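Local coordinates for protein arginyl-trna synthetase (Thermus thermophilus, PDB 1IQ0) that probably catalyses the ATP-dependent joining of L-arginine to tRNA(Arg), releasing AMP and diphosphate, as a monomeric class I aminoacyl-tRNA synthetase, at residues Y472-H477 and T579-L584; L439-F444 and E461-E466; L533-S538 and Q571-T576; A133-Y138 and R523-L528. One frame throughout, in Å; residues are numbered along the deposited sequence.

Contact 1: residues Y472-H477 and T579-L584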
loop_
_atom_site.group_PDB
_atom_site.type_symbol
_atom_site.label_atom_id
_atom_site.label_comp_id
_atom_site.label_asym_id
_atom_site.label_seq_id
_atom_site.Cartn_x
_atom_site.Cartn_y
_atom_site.Cartn_z
ATOM N N TYR A 472 7.849 -12.939 12.540
ATOM C CA TYR A 472 6.955 -13.435 13.591
ATOM C C TYR A 472 5.711 -14.034 12.938
ATOM O O TYR A 472 5.338 -15.172 13.226
ATOM C CB TYR A 472 6.535 -12.293 14.523
ATOM C CG TYR A 472 5.524 -12.670 15.596
ATOM C CD1 TYR A 472 5.895 -13.433 16.710
ATOM C CD2 TYR A 472 4.201 -12.241 15.508
ATOM C CE1 TYR A 472 4.973 -13.750 17.703
ATOM C CE2 TYR A 472 3.274 -12.549 16.488
ATOM C CZ TYR A 472 3.660 -13.302 17.584
ATOM O OH TYR A 472 2.729 -13.592 18.560
ATOM N N VAL A 473 5.078 -13.268 12.053
ATOM C CA VAL A 473 3.881 -13.744 11.367
ATOM C C VAL A 473 4.224 -14.925 10.459
ATOM O O VAL A 473 3.456 -15.891 10.363
ATOM C CB VAL A 473 3.227 -12.625 10.521
ATOM C CG1 VAL A 473 1.939 -13.137 9.879
ATOM C CG2 VAL A 473 2.948 -11.403 11.398
ATOM N N GLN A 474 5.376 -14.860 9.792
ATOM C CA GLN A 474 5.780 -15.953 8.913
ATOM C C GLN A 474 5.950 -17.246 9.719
ATOM O O GLN A 474 5.544 -18.320 9.278
ATOM C CB GLN A 474 7.093 -15.620 8.196
ATOM C CG GLN A 474 7.010 -14.500 7.150
ATOM C CD GLN A 474 8.359 -14.230 6.492
ATOM O OE1 GLN A 474 9.365 -14.033 7.176
ATOM N NE2 GLN A 474 8.385 -14.221 5.164
ATOM N N TYR A 475 6.539 -17.134 10.907
ATOM C CA TYR A 475 6.764 -18.300 11.757
ATOM C C TYR A 475 5.444 -18.941 12.198
ATOM O O TYR A 475 5.328 -20.163 12.259
ATOM C CB TYR A 475 7.584 -17.910 12.991
ATOM C CG TYR A 475 8.035 -19.108 13.792
ATOM C CD1 TYR A 475 8.997 -19.985 13.286
ATOM C CD2 TYR A 475 7.468 -19.394 15.034
ATOM C CE1 TYR A 475 9.383 -21.118 13.997
ATOM C CE2 TYR A 475 7.846 -20.527 15.753
ATOM C CZ TYR A 475 8.803 -21.385 15.228
ATOM O OH TYR A 475 9.175 -22.510 15.930
ATOM N N ALA A 476 4.453 -18.114 12.508
ATOM C CA ALA A 476 3.148 -18.619 12.911
ATOM C C ALA A 476 2.549 -19.402 11.743
ATOM O O ALA A 476 1.902 -20.432 11.941
ATOM C CB ALA A 476 2.229 -17.455 13.306
ATOM N N HIS A 477 2.770 -18.915 10.522
ATOM C CA HIS A 477 2.265 -19.604 9.342
ATOM C C HIS A 477 2.965 -20.947 9.156
ATOM O O HIS A 477 2.317 -21.955 8.871
ATOM C CB HIS A 477 2.470 -18.767 8.074
ATOM C CG HIS A 477 2.167 -19.517 6.812
ATOM N ND1 HIS A 477 3.094 -20.321 6.183
ATOM C CD2 HIS A 477 1.020 -19.640 6.100
ATOM C CE1 HIS A 477 2.534 -20.906 5.140
ATOM N NE2 HIS A 477 1.275 -20.509 5.067
ATOM N N THR A 579 -2.463 -15.665 2.860
ATOM C CA THR A 579 -3.138 -14.682 2.020
ATOM C C THR A 579 -2.830 -13.263 2.500
ATOM O O THR A 579 -2.461 -12.400 1.706
ATOM C CB THR A 579 -4.662 -14.925 2.024
ATOM O OG1 THR A 579 -4.928 -16.181 1.387
ATOM C CG2 THR A 579 -5.405 -13.810 1.272
ATOM N N GLY A 580 -2.972 -13.030 3.804
ATOM C CA GLY A 580 -2.684 -11.716 4.358
ATOM C C GLY A 580 -1.251 -11.285 4.074
ATOM O O GLY A 580 -1.005 -10.174 3.614
ATOM N N LEU A 581 -0.301 -12.170 4.344
ATOM C CA LEU A 581 1.112 -11.882 4.111
ATOM C C LEU A 581 1.362 -11.488 2.655
ATOM O O LEU A 581 2.090 -10.539 2.367
ATOM C CB LEU A 581 1.946 -13.113 4.471
ATOM C CG LEU A 581 2.874 -13.068 5.696
ATOM C CD1 LEU A 581 2.539 -11.918 6.628
ATOM C CD2 LEU A 581 2.784 -14.403 6.407
ATOM N N ASP A 582 0.741 -12.226 1.744
ATOM C CA ASP A 582 0.880 -11.980 0.322
ATOM C C ASP A 582 0.415 -10.579 -0.084
ATOM O O ASP A 582 1.003 -9.957 -0.967
ATOM C CB ASP A 582 0.091 -13.025 -0.467
ATOM C CG ASP A 582 0.221 -12.834 -1.966
ATOM O OD1 ASP A 582 1.324 -13.088 -2.495
ATOM O OD2 ASP A 582 -0.775 -12.425 -2.609
ATOM N N LEU A 583 -0.636 -10.086 0.562
ATOM C CA LEU A 583 -1.158 -8.763 0.236
ATOM C C LEU A 583 -0.197 -7.650 0.662
ATOM O O LEU A 583 -0.346 -6.505 0.252
ATOM C CB LEU A 583 -2.529 -8.562 0.886
ATOM C CG LEU A 583 -3.625 -9.531 0.432
ATOM C CD1 LEU A 583 -4.945 -9.187 1.135
ATOM C CD2 LEU A 583 -3.784 -9.449 -1.088
ATOM N N LEU A 584 0.785 -7.996 1.486
ATOM C CA LEU A 584 1.785 -7.039 1.945
ATOM C C LEU A 584 3.103 -7.379 1.243
ATOM O O LEU A 584 4.174 -6.920 1.636
ATOM C CB LEU A 584 1.963 -7.134 3.465
ATOM C CG LEU A 584 0.709 -6.985 4.347
ATOM C CD1 LEU A 584 1.145 -7.038 5.808
ATOM C CD2 LEU A 584 -0.026 -5.668 4.064
#

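Contact 2: residues L439-F444 and E461-E466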
loop_
_atom_site.group_PDB
_atom_site.type_symbol
_atom_site.label_atom_id
_atom_site.label_comp_id
_atom_site.label_asym_id
_atom_site.label_seq_id
_atom_site.Cartn_x
_atom_site.Cartn_y
_atom_site.Cartn_z
ATOM N N LEU A 439 13.126 -10.400 3.309
ATOM C CA LEU A 439 12.101 -9.669 2.567
ATOM C C LEU A 439 10.884 -9.409 3.449
ATOM O O LEU A 439 10.291 -8.325 3.408
ATOM C CB LEU A 439 11.666 -10.467 1.327
ATOM C CG LEU A 439 10.560 -9.838 0.471
ATOM C CD1 LEU A 439 11.033 -8.497 -0.076
ATOM C CD2 LEU A 439 10.192 -10.776 -0.666
ATOM N N GLY A 440 10.517 -10.416 4.241
ATOM C CA GLY A 440 9.376 -10.295 5.133
ATOM C C GLY A 440 9.621 -9.276 6.228
ATOM O O GLY A 440 8.720 -8.526 6.612
ATOM N N ALA A 441 10.846 -9.251 6.743
ATOM C CA ALA A 441 11.202 -8.310 7.792
ATOM C C ALA A 441 11.093 -6.885 7.252
ATOM O O ALA A 441 10.518 -6.005 7.891
ATOM C CB ALA A 441 12.618 -8.580 8.264
ATOM N N ILE A 442 11.645 -6.675 6.065
ATOM C CA ILE A 442 11.631 -5.367 5.421
ATOM C C ILE A 442 10.233 -4.907 4.993
ATOM O O ILE A 442 9.789 -3.819 5.381
ATOM C CB ILE A 442 12.600 -5.370 4.207
ATOM C CG1 ILE A 442 14.032 -5.546 4.721
ATOM C CG2 ILE A 442 12.457 -4.068 3.403
ATOM C CD1 ILE A 442 15.065 -5.759 3.638
ATOM N N ARG A 443 9.530 -5.727 4.217
ATOM C CA ARG A 443 8.183 -5.360 3.768
ATOM C C ARG A 443 7.217 -5.133 4.921
ATOM O O ARG A 443 6.382 -4.222 4.868
ATOM C CB ARG A 443 7.608 -6.424 2.829
ATOM C CG ARG A 443 8.284 -6.481 1.475
ATOM C CD ARG A 443 8.213 -5.144 0.746
ATOM N NE ARG A 443 7.092 -5.034 -0.187
ATOM C CZ ARG A 443 5.841 -4.766 0.156
ATOM N NH1 ARG A 443 5.513 -4.574 1.440
ATOM N NH2 ARG A 443 4.916 -4.672 -0.787
ATOM N N PHE A 444 7.323 -5.938 5.974
ATOM C CA PHE A 444 6.418 -5.770 7.113
ATOM C C PHE A 444 6.749 -4.515 7.908
ATOM O O PHE A 444 5.857 -3.783 8.328
ATOM C CB PHE A 444 6.463 -6.982 8.055
ATOM C CG PHE A 444 5.307 -7.023 9.016
ATOM C CD1 PHE A 444 4.079 -7.537 8.620
ATOM C CD2 PHE A 444 5.423 -6.480 10.292
ATOM C CE1 PHE A 444 2.977 -7.507 9.478
ATOM C CE2 PHE A 444 4.333 -6.443 11.156
ATOM C CZ PHE A 444 3.107 -6.956 10.748
ATOM N N GLU A 461 15.948 -6.043 15.523
ATOM C CA GLU A 461 14.576 -5.837 15.957
ATOM C C GLU A 461 13.568 -6.273 14.878
ATOM O O GLU A 461 12.603 -6.980 15.170
ATOM C CB GLU A 461 14.395 -4.357 16.294
ATOM C CG GLU A 461 13.012 -3.944 16.733
ATOM C CD GLU A 461 12.935 -2.455 17.009
ATOM O OE1 GLU A 461 13.216 -1.667 16.084
ATOM O OE2 GLU A 461 12.601 -2.072 18.147
ATOM N N ALA A 462 13.812 -5.866 13.632
ATOM C CA ALA A 462 12.918 -6.189 12.513
ATOM C C ALA A 462 12.955 -7.656 12.118
ATOM O O ALA A 462 11.955 -8.206 11.651
ATOM C CB ALA A 462 13.271 -5.326 11.298
ATOM N N LEU A 463 14.113 -8.282 12.302
ATOM C CA LEU A 463 14.289 -9.683 11.950
ATOM C C LEU A 463 13.798 -10.691 12.990
ATOM O O LEU A 463 13.518 -11.837 12.647
ATOM C CB LEU A 463 15.761 -9.962 11.668
ATOM C CG LEU A 463 16.336 -9.507 10.335
ATOM C CD1 LEU A 463 17.846 -9.562 10.419
ATOM C CD2 LEU A 463 15.813 -10.395 9.209
ATOM N N SER A 464 13.690 -10.264 14.245
ATOM C CA SER A 464 13.287 -11.146 15.344
ATOM C C SER A 464 11.996 -11.946 15.184
ATOM O O SER A 464 10.929 -11.390 14.924
ATOM C CB SER A 464 13.201 -10.356 16.649
ATOM O OG SER A 464 12.809 -11.205 17.713
ATOM N N PHE A 465 12.102 -13.259 15.377
ATOM C CA PHE A 465 10.946 -14.146 15.277
ATOM C C PHE A 465 10.031 -13.989 16.482
ATOM O O PHE A 465 8.937 -14.548 16.513
ATOM C CB PHE A 465 11.399 -15.606 15.172
ATOM C CG PHE A 465 11.964 -15.972 13.832
ATOM C CD1 PHE A 465 13.062 -15.294 13.314
ATOM C CD2 PHE A 465 11.397 -16.994 13.083
ATOM C CE1 PHE A 465 13.584 -15.631 12.067
ATOM C CE2 PHE A 465 11.912 -17.337 11.836
ATOM C CZ PHE A 465 13.006 -16.654 11.328
ATOM N N GLU A 466 10.473 -13.213 17.468
ATOM C CA GLU A 466 9.685 -13.002 18.678
ATOM C C GLU A 466 8.947 -11.665 18.798
ATOM O O GLU A 466 8.001 -11.562 19.578
ATOM C CB GLU A 466 10.567 -13.196 19.918
ATOM C CG GLU A 466 10.921 -14.650 20.229
ATOM C CD GLU A 466 11.865 -15.274 19.210
ATOM O OE1 GLU A 466 12.977 -14.737 19.017
ATOM O OE2 GLU A 466 11.498 -16.309 18.609
HETATM O O HOH W 1 9.593 -6.902 10.380
#

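Contact 3: residues L533-S538 and Q571-T576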
loop_
_atom_site.group_PDB
_atom_site.type_symbol
_atom_site.label_atom_id
_atom_site.label_comp_id
_atom_site.label_asym_id
_atom_site.label_seq_id
_atom_site.Cartn_x
_atom_site.Cartn_y
_atom_site.Cartn_z
ATOM N N LEU A 533 -0.611 -9.309 13.042
ATOM C CA LEU A 533 0.137 -9.448 14.284
ATOM C C LEU A 533 -0.808 -10.034 15.329
ATOM O O LEU A 533 -0.450 -10.972 16.044
ATOM C CB LEU A 533 0.653 -8.088 14.768
ATOM C CG LEU A 533 1.919 -7.562 14.084
ATOM C CD1 LEU A 533 2.280 -6.184 14.628
ATOM C CD2 LEU A 533 3.062 -8.537 14.335
ATOM N N ASP A 534 -2.017 -9.479 15.407
ATOM C CA ASP A 534 -3.010 -9.954 16.360
ATOM C C ASP A 534 -3.403 -11.412 16.112
ATOM O O ASP A 534 -3.550 -12.187 17.054
ATOM C CB ASP A 534 -4.266 -9.078 16.312
ATOM C CG ASP A 534 -4.000 -7.639 16.737
ATOM O OD1 ASP A 534 -3.041 -7.404 17.500
ATOM O OD2 ASP A 534 -4.762 -6.742 16.327
ATOM N N LEU A 535 -3.576 -11.786 14.848
ATOM C CA LEU A 535 -3.964 -13.150 14.530
ATOM C C LEU A 535 -2.830 -14.117 14.862
ATOM O O LEU A 535 -3.066 -15.207 15.387
ATOM C CB LEU A 535 -4.345 -13.281 13.056
ATOM C CG LEU A 535 -4.879 -14.670 12.674
ATOM C CD1 LEU A 535 -6.145 -14.998 13.502
ATOM C CD2 LEU A 535 -5.189 -14.703 11.190
ATOM N N ALA A 536 -1.601 -13.714 14.561
ATOM C CA ALA A 536 -0.452 -14.554 14.845
ATOM C C ALA A 536 -0.314 -14.718 16.358
ATOM O O ALA A 536 0.063 -15.789 16.840
ATOM C CB ALA A 536 0.809 -13.943 14.253
ATOM N N ALA A 537 -0.631 -13.662 17.102
ATOM C CA ALA A 537 -0.556 -13.706 18.562
ATOM C C ALA A 537 -1.628 -14.656 19.098
ATOM O O ALA A 537 -1.397 -15.401 20.054
ATOM C CB ALA A 537 -0.762 -12.304 19.157
ATOM N N SER A 538 -2.807 -14.604 18.482
ATOM C CA SER A 538 -3.929 -15.455 18.871
ATOM C C SER A 538 -3.589 -16.917 18.572
ATOM O O SER A 538 -3.886 -17.811 19.363
ATOM C CB SER A 538 -5.184 -15.039 18.099
ATOM O OG SER A 538 -6.284 -15.872 18.414
ATOM N N GLN A 571 -5.966 -25.047 9.395
ATOM C CA GLN A 571 -5.868 -24.811 7.967
ATOM C C GLN A 571 -6.387 -23.416 7.626
ATOM O O GLN A 571 -5.771 -22.687 6.846
ATOM C CB GLN A 571 -6.669 -25.862 7.191
ATOM C CG GLN A 571 -6.625 -25.644 5.683
ATOM C CD GLN A 571 -7.345 -26.730 4.915
ATOM O OE1 GLN A 571 -8.543 -26.944 5.098
ATOM N NE2 GLN A 571 -6.616 -27.424 4.050
ATOM N N SER A 572 -7.524 -23.051 8.206
ATOM C CA SER A 572 -8.089 -21.730 7.955
ATOM C C SER A 572 -7.106 -20.643 8.415
ATOM O O SER A 572 -6.949 -19.612 7.757
ATOM C CB SER A 572 -9.426 -21.576 8.683
ATOM O OG SER A 572 -9.889 -20.238 8.629
ATOM N N LEU A 573 -6.447 -20.874 9.547
ATOM C CA LEU A 573 -5.479 -19.906 10.052
ATOM C C LEU A 573 -4.250 -19.788 9.148
ATOM O O LEU A 573 -3.774 -18.684 8.895
ATOM C CB LEU A 573 -5.002 -20.267 11.463
ATOM C CG LEU A 573 -3.852 -19.299 11.776
ATOM C CD1 LEU A 573 -4.315 -18.226 12.728
ATOM C CD2 LEU A 573 -2.656 -20.054 12.289
ATOM N N GLN A 574 -3.723 -20.922 8.682
ATOM C CA GLN A 574 -2.548 -20.897 7.818
ATOM C C GLN A 574 -2.883 -20.216 6.492
ATOM O O GLN A 574 -2.085 -19.449 5.964
ATOM C CB GLN A 574 -2.027 -22.314 7.562
ATOM C CG GLN A 574 -2.812 -23.094 6.537
ATOM C CD GLN A 574 -2.105 -23.192 5.201
ATOM O OE1 GLN A 574 -1.291 -22.341 4.844
ATOM N NE2 GLN A 574 -2.433 -24.230 4.443
ATOM N N ARG A 575 -4.061 -20.508 5.952
ATOM C CA ARG A 575 -4.486 -19.896 4.702
ATOM C C ARG A 575 -4.679 -18.386 4.881
ATOM O O ARG A 575 -4.314 -17.604 4.011
ATOM C CB ARG A 575 -5.792 -20.525 4.216
ATOM C CG ARG A 575 -5.632 -21.901 3.593
ATOM C CD ARG A 575 -6.994 -22.470 3.240
ATOM N NE ARG A 575 -6.903 -23.742 2.529
ATOM C CZ ARG A 575 -7.958 -24.446 2.132
ATOM N NH1 ARG A 575 -9.185 -24.001 2.381
ATOM N NH2 ARG A 575 -7.790 -25.588 1.478
ATOM N N THR A 576 -5.240 -17.982 6.015
ATOM C CA THR A 576 -5.467 -16.563 6.276
ATOM C C THR A 576 -4.148 -15.805 6.432
ATOM O O THR A 576 -4.008 -14.682 5.943
ATOM C CB THR A 576 -6.335 -16.367 7.537
ATOM O OG1 THR A 576 -7.616 -16.970 7.317
ATOM C CG2 THR A 576 -6.524 -14.885 7.841
#

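Contact 4: residues A133-Y138 and R523-L528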
loop_
_atom_site.group_PDB
_atom_site.type_symbol
_atom_site.label_atom_id
_atom_site.label_comp_id
_atom_site.label_asym_id
_atom_site.label_seq_id
_atom_site.Cartn_x
_atom_site.Cartn_y
_atom_site.Cartn_z
ATOM N N ALA A 133 -1.772 -1.511 -3.445
ATOM C CA ALA A 133 -2.183 -1.961 -4.773
ATOM C C ALA A 133 -2.708 -3.395 -4.685
ATOM O O ALA A 133 -3.747 -3.717 -5.262
ATOM C CB ALA A 133 -1.002 -1.907 -5.759
ATOM N N ARG A 134 -1.971 -4.253 -3.977
ATOM C CA ARG A 134 -2.359 -5.653 -3.805
ATOM C C ARG A 134 -3.674 -5.773 -3.025
ATOM O O ARG A 134 -4.565 -6.538 -3.395
ATOM C CB ARG A 134 -1.272 -6.421 -3.044
ATOM C CG ARG A 134 0.032 -6.630 -3.804
ATOM C CD ARG A 134 1.065 -7.252 -2.892
ATOM N NE ARG A 134 2.325 -7.531 -3.575
ATOM C CZ ARG A 134 2.573 -8.624 -4.288
ATOM N NH1 ARG A 134 1.647 -9.560 -4.420
ATOM N NH2 ARG A 134 3.758 -8.781 -4.862
ATOM N N ILE A 135 -3.776 -5.014 -1.941
ATOM C CA ILE A 135 -4.961 -5.025 -1.095
ATOM C C ILE A 135 -6.204 -4.594 -1.871
ATOM O O ILE A 135 -7.245 -5.251 -1.790
ATOM C CB ILE A 135 -4.739 -4.113 0.138
ATOM C CG1 ILE A 135 -3.693 -4.761 1.059
ATOM C CG2 ILE A 135 -6.057 -3.853 0.863
ATOM C CD1 ILE A 135 -3.268 -3.887 2.240
ATOM N N LEU A 136 -6.097 -3.504 -2.632
ATOM C CA LEU A 136 -7.229 -3.021 -3.430
ATOM C C LEU A 136 -7.699 -4.045 -4.458
ATOM O O LEU A 136 -8.895 -4.221 -4.653
ATOM C CB LEU A 136 -6.865 -1.720 -4.149
ATOM C CG LEU A 136 -6.870 -0.495 -3.238
ATOM C CD1 LEU A 136 -6.093 0.636 -3.888
ATOM C CD2 LEU A 136 -8.327 -0.088 -2.941
ATOM N N ALA A 137 -6.751 -4.700 -5.123
ATOM C CA ALA A 137 -7.074 -5.712 -6.119
ATOM C C ALA A 137 -7.844 -6.853 -5.455
ATOM O O ALA A 137 -8.864 -7.305 -5.974
ATOM C CB ALA A 137 -5.781 -6.257 -6.766
ATOM N N TYR A 138 -7.344 -7.310 -4.308
ATOM C CA TYR A 138 -7.981 -8.393 -3.563
ATOM C C TYR A 138 -9.400 -7.988 -3.166
ATOM O O TYR A 138 -10.328 -8.796 -3.207
ATOM C CB TYR A 138 -7.178 -8.707 -2.296
ATOM C CG TYR A 138 -7.684 -9.906 -1.513
ATOM C CD1 TYR A 138 -7.252 -11.198 -1.818
ATOM C CD2 TYR A 138 -8.600 -9.748 -0.472
ATOM C CE1 TYR A 138 -7.718 -12.297 -1.107
ATOM C CE2 TYR A 138 -9.072 -10.842 0.247
ATOM C CZ TYR A 138 -8.627 -12.112 -0.074
ATOM O OH TYR A 138 -9.083 -13.197 0.643
ATOM N N ARG A 523 -7.192 3.131 2.561
ATOM C CA ARG A 523 -5.856 3.188 1.984
ATOM C C ARG A 523 -4.829 3.187 3.109
ATOM O O ARG A 523 -3.916 4.019 3.158
ATOM C CB ARG A 523 -5.727 4.439 1.099
ATOM C CG ARG A 523 -6.486 4.302 -0.226
ATOM C CD ARG A 523 -6.486 5.564 -1.084
ATOM N NE ARG A 523 -7.486 6.515 -0.619
ATOM C CZ ARG A 523 -7.247 7.464 0.274
ATOM N NH1 ARG A 523 -6.026 7.599 0.788
ATOM N NH2 ARG A 523 -8.233 8.252 0.679
ATOM N N THR A 524 -4.995 2.234 4.021
ATOM C CA THR A 524 -4.107 2.098 5.162
ATOM C C THR A 524 -3.696 0.648 5.373
ATOM O O THR A 524 -4.338 -0.095 6.118
ATOM C CB THR A 524 -4.775 2.615 6.452
ATOM O OG1 THR A 524 -6.059 2.000 6.604
ATOM C CG2 THR A 524 -4.931 4.140 6.409
ATOM N N PRO A 525 -2.623 0.218 4.698
ATOM C CA PRO A 525 -2.146 -1.158 4.834
ATOM C C PRO A 525 -1.799 -1.542 6.267
ATOM O O PRO A 525 -1.894 -2.723 6.635
ATOM C CB PRO A 525 -0.926 -1.185 3.922
ATOM C CG PRO A 525 -1.346 -0.250 2.808
ATOM C CD PRO A 525 -1.931 0.909 3.596
ATOM N N HIS A 526 -1.400 -0.562 7.079
ATOM C CA HIS A 526 -1.029 -0.863 8.458
ATOM C C HIS A 526 -2.159 -1.541 9.240
ATOM O O HIS A 526 -1.901 -2.240 10.221
ATOM C CB HIS A 526 -0.564 0.395 9.204
ATOM C CG HIS A 526 -1.665 1.351 9.537
ATOM N ND1 HIS A 526 -2.008 2.406 8.721
ATOM C CD2 HIS A 526 -2.500 1.410 10.602
ATOM C CE1 HIS A 526 -3.007 3.076 9.268
ATOM N NE2 HIS A 526 -3.325 2.492 10.409
ATOM N N VAL A 527 -3.402 -1.343 8.808
ATOM C CA VAL A 527 -4.533 -1.969 9.487
ATOM C C VAL A 527 -4.491 -3.482 9.241
ATOM O O VAL A 527 -4.821 -4.270 10.120
ATOM C CB VAL A 527 -5.882 -1.385 8.996
ATOM C CG1 VAL A 527 -7.045 -2.202 9.553
ATOM C CG2 VAL A 527 -6.009 0.070 9.458
ATOM N N LEU A 528 -4.061 -3.885 8.052
ATOM C CA LEU A 528 -3.974 -5.305 7.740
ATOM C C LEU A 528 -2.770 -5.873 8.479
ATOM O O LEU A 528 -2.827 -6.962 9.042
ATOM C CB LEU A 528 -3.781 -5.525 6.241
ATOM C CG LEU A 528 -4.249 -6.854 5.628
ATOM C CD1 LEU A 528 -3.280 -7.243 4.531
ATOM C CD2 LEU A 528 -4.342 -7.958 6.667
#

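Contact 1: residues Y472-H477 and T579-L584
Gln474 and Leu581 mark the nearest approach of the two backbones, their CA atoms 7.8 Å apart, where helix 470-487 passes the last turn of helix 562-583. Both helices belong to the DALR anticodon-binding domain, a mainly helical bundle, and the contact lies in its interior.

Leu581 carries most of the contact. Its torsions are unusual (chi1 -111°, chi2 16°), and both methyls spread toward the other helix: CD1 lies 3.5 Å from Val473 CG1, and CD2 lies 3.8 Å from the same methyl. The two side chains run alongside each other in opposite senses, so methyl meets methyl at their flanks. Val473 offers CG1 because that branch is anti to its backbone N (chi1 -177°).

Gln474 adds its aliphatic part, CG standing 4.3 Å from Leu581 CD2. Its amide points elsewhere and is held by the C-terminal tail and by helix 430-448, NE2 donating to Pro587 O and Met436 O. Leu577, one turn before Leu581, also packs on Val473. On the Gln474 side the CD2 methyl of Leu581 comes closest to the backbone, 4.2 Å from Gln474 CA.

Contact 2: residues L439-F444 and E461-E466
Ala441 presses its single methyl against the end of helix 459-463. Its CB lies 3.5 Å from the carbonyl oxygen Ala462 O and 3.8 Å from Leu463 CD2, while Ala462 CB stands further off, at 4.5 Å. With so small a side chain on helix 430-448, the backbones come very near each other: the CA atoms of Ala441 and Leu463 are 5.4 Å apart. Leu463 leaves its backbone at an angle to the other helix; chi1 (-77°) sets CG beside the backbone N, and from there the CD2 branch reaches the alanine.

One water belongs to this first shell. It donates to Ala441 O at 2.8 Å and to Ala462 O at 3.0 Å, joining two backbone carbonyls that could not bond to each other directly.

The segments flank the edge of the Rossmann-type nucleotide-binding fold of class I synthetases: helices 405-423 and 430-448 lie in the crossover between the parallel neighbours 380-390 and 455-457, and helix 459-463 follows the outermost strand. Phe457 of that strand touches both Ile442 and Ala462, and Arg415 of helix 405-423 lies against Leu463.

Further out, the helix stops at Leu463 and the chain turns extended at Ser464 (psi 127°). There Ser464 OG accepts from Glu466 N at 3.1 Å, an ST turn with an N-H...O angle of 155°, and Ser464 O takes a hydrogen bond from Thr469 OG1. On the far side of helix 430-448, Arg443 NH2 forms a salt bridge with Asp130 OD2.

Contact 3: residues L533-S538 and Q571-T576
Leu535 is the one residue of 533-538 that reaches across, meeting Leu573 and Thr576 of helix 562-583. Earlier on the segment, Leu533 faces another way, toward Asp468 and Phe444, and Asp534 faces outward.

Leu535 itself points at the partner helix with CG anti to the backbone N (chi1 -175°), and CG and both methyls gather about Leu573 CD1. CG, CD1 and CD2 of Leu535 lie 3.6, 3.8 and 3.9 Å from Leu573 CD1, as the two leucines pass flank to flank in opposite senses. CD2 alone also reaches Thr576 CG2, at 3.6 Å, and here the side chains cross at about a right angle.

Thr576 can present its methyl because its hydroxyl is turned back to its own helix: OG1 donates to Ser572 O at 2.8 Å. That oxygen is gripped twice, since Thr576 N bonds it from the opposite face of its carbonyl plane, with OG1 tilted 31° from that plane.

Ala536 and Ala537 follow and pack on Tyr472, and Ser538 OG bonds Asp508 OD2. The contact thus sits within the helical DALR bundle: helix 500-509 lies beside it, with Leu509 on Thr576 and Asp508 on Leu535, and helix 470-487 touches both partners, through Tyr472 on the alanines and Ala480 on Leu573.

Contact 4: residues A133-Y138 and R523-L528
Helix 120-138, which starts inside the 'HIGH' region of the class I catalytic domain, here meets the first turn of helix 525-544 of the DALR anticodon-binding domain, Ile135 touching Pro525 and Leu528. The contact therefore joins two domains, through residues far apart in the chain and close to the centre of the molecule.

Ile135 carries the catalytic side, chiefly through its CD1 methyl. Its CG1 is anti to the carbonyl carbon, and the extended chi2 (174°) stretches CD1 away from its own helix to reach Pro525. CD1 lies 3.9 Å from Pro525 CA, 4.0 Å from Pro525 CB and 4.2 Å from Pro525 CG, and so rests over one side of the pyrrolidine ring; the isoleucine runs slantwise to the ring. Ile135 CD1 also meets Leu528 CD1, at 4.1 Å, so one methyl touches two residues a turn apart on the same helix. Just before Pro525 the chain leaves helix 512-522 at Arg523, whose backbone is left-handed (phi 59°, psi 50°).

Around the contact, Ala520 also packs on Ile135, while Leu583 and Leu584 cover Leu528. Beside Ile135, Arg134 forms a salt bridge with Asp130 OD2 through NE and a hydrogen bond to Asn231 O through NH2.

Because carbon meets carbon throughout, these two segments fit by shape and van der Waals contact, and no directed polar bond between them fixes their relative rotation.

Overall arrangement
Contacts 1 and 3 share helix 562-583 and lie 8 Å apart between centres, contact 3 nested in the chain loop that contact 1 closes. Contact 2 is 11 Å from contact 1, centre to centre, and touches it where Phe465 meets Tyr472 and Tyr475 and where Leu584 O packs 2.7 Å from Arg443 NH1. Contact 4 lies 14 Å from contact 1 between centres, and Leu584 CD2 meets Leu528 CD1 at 3.6 Å. Segment 579-584 thus touches both contacts 2 and 4. These two, 19 Å apart between centres, do not touch, yet Asp130 pairs with Arg443 and Arg134, linking them through helix 120-138, which leads back to the 'HIGH' region.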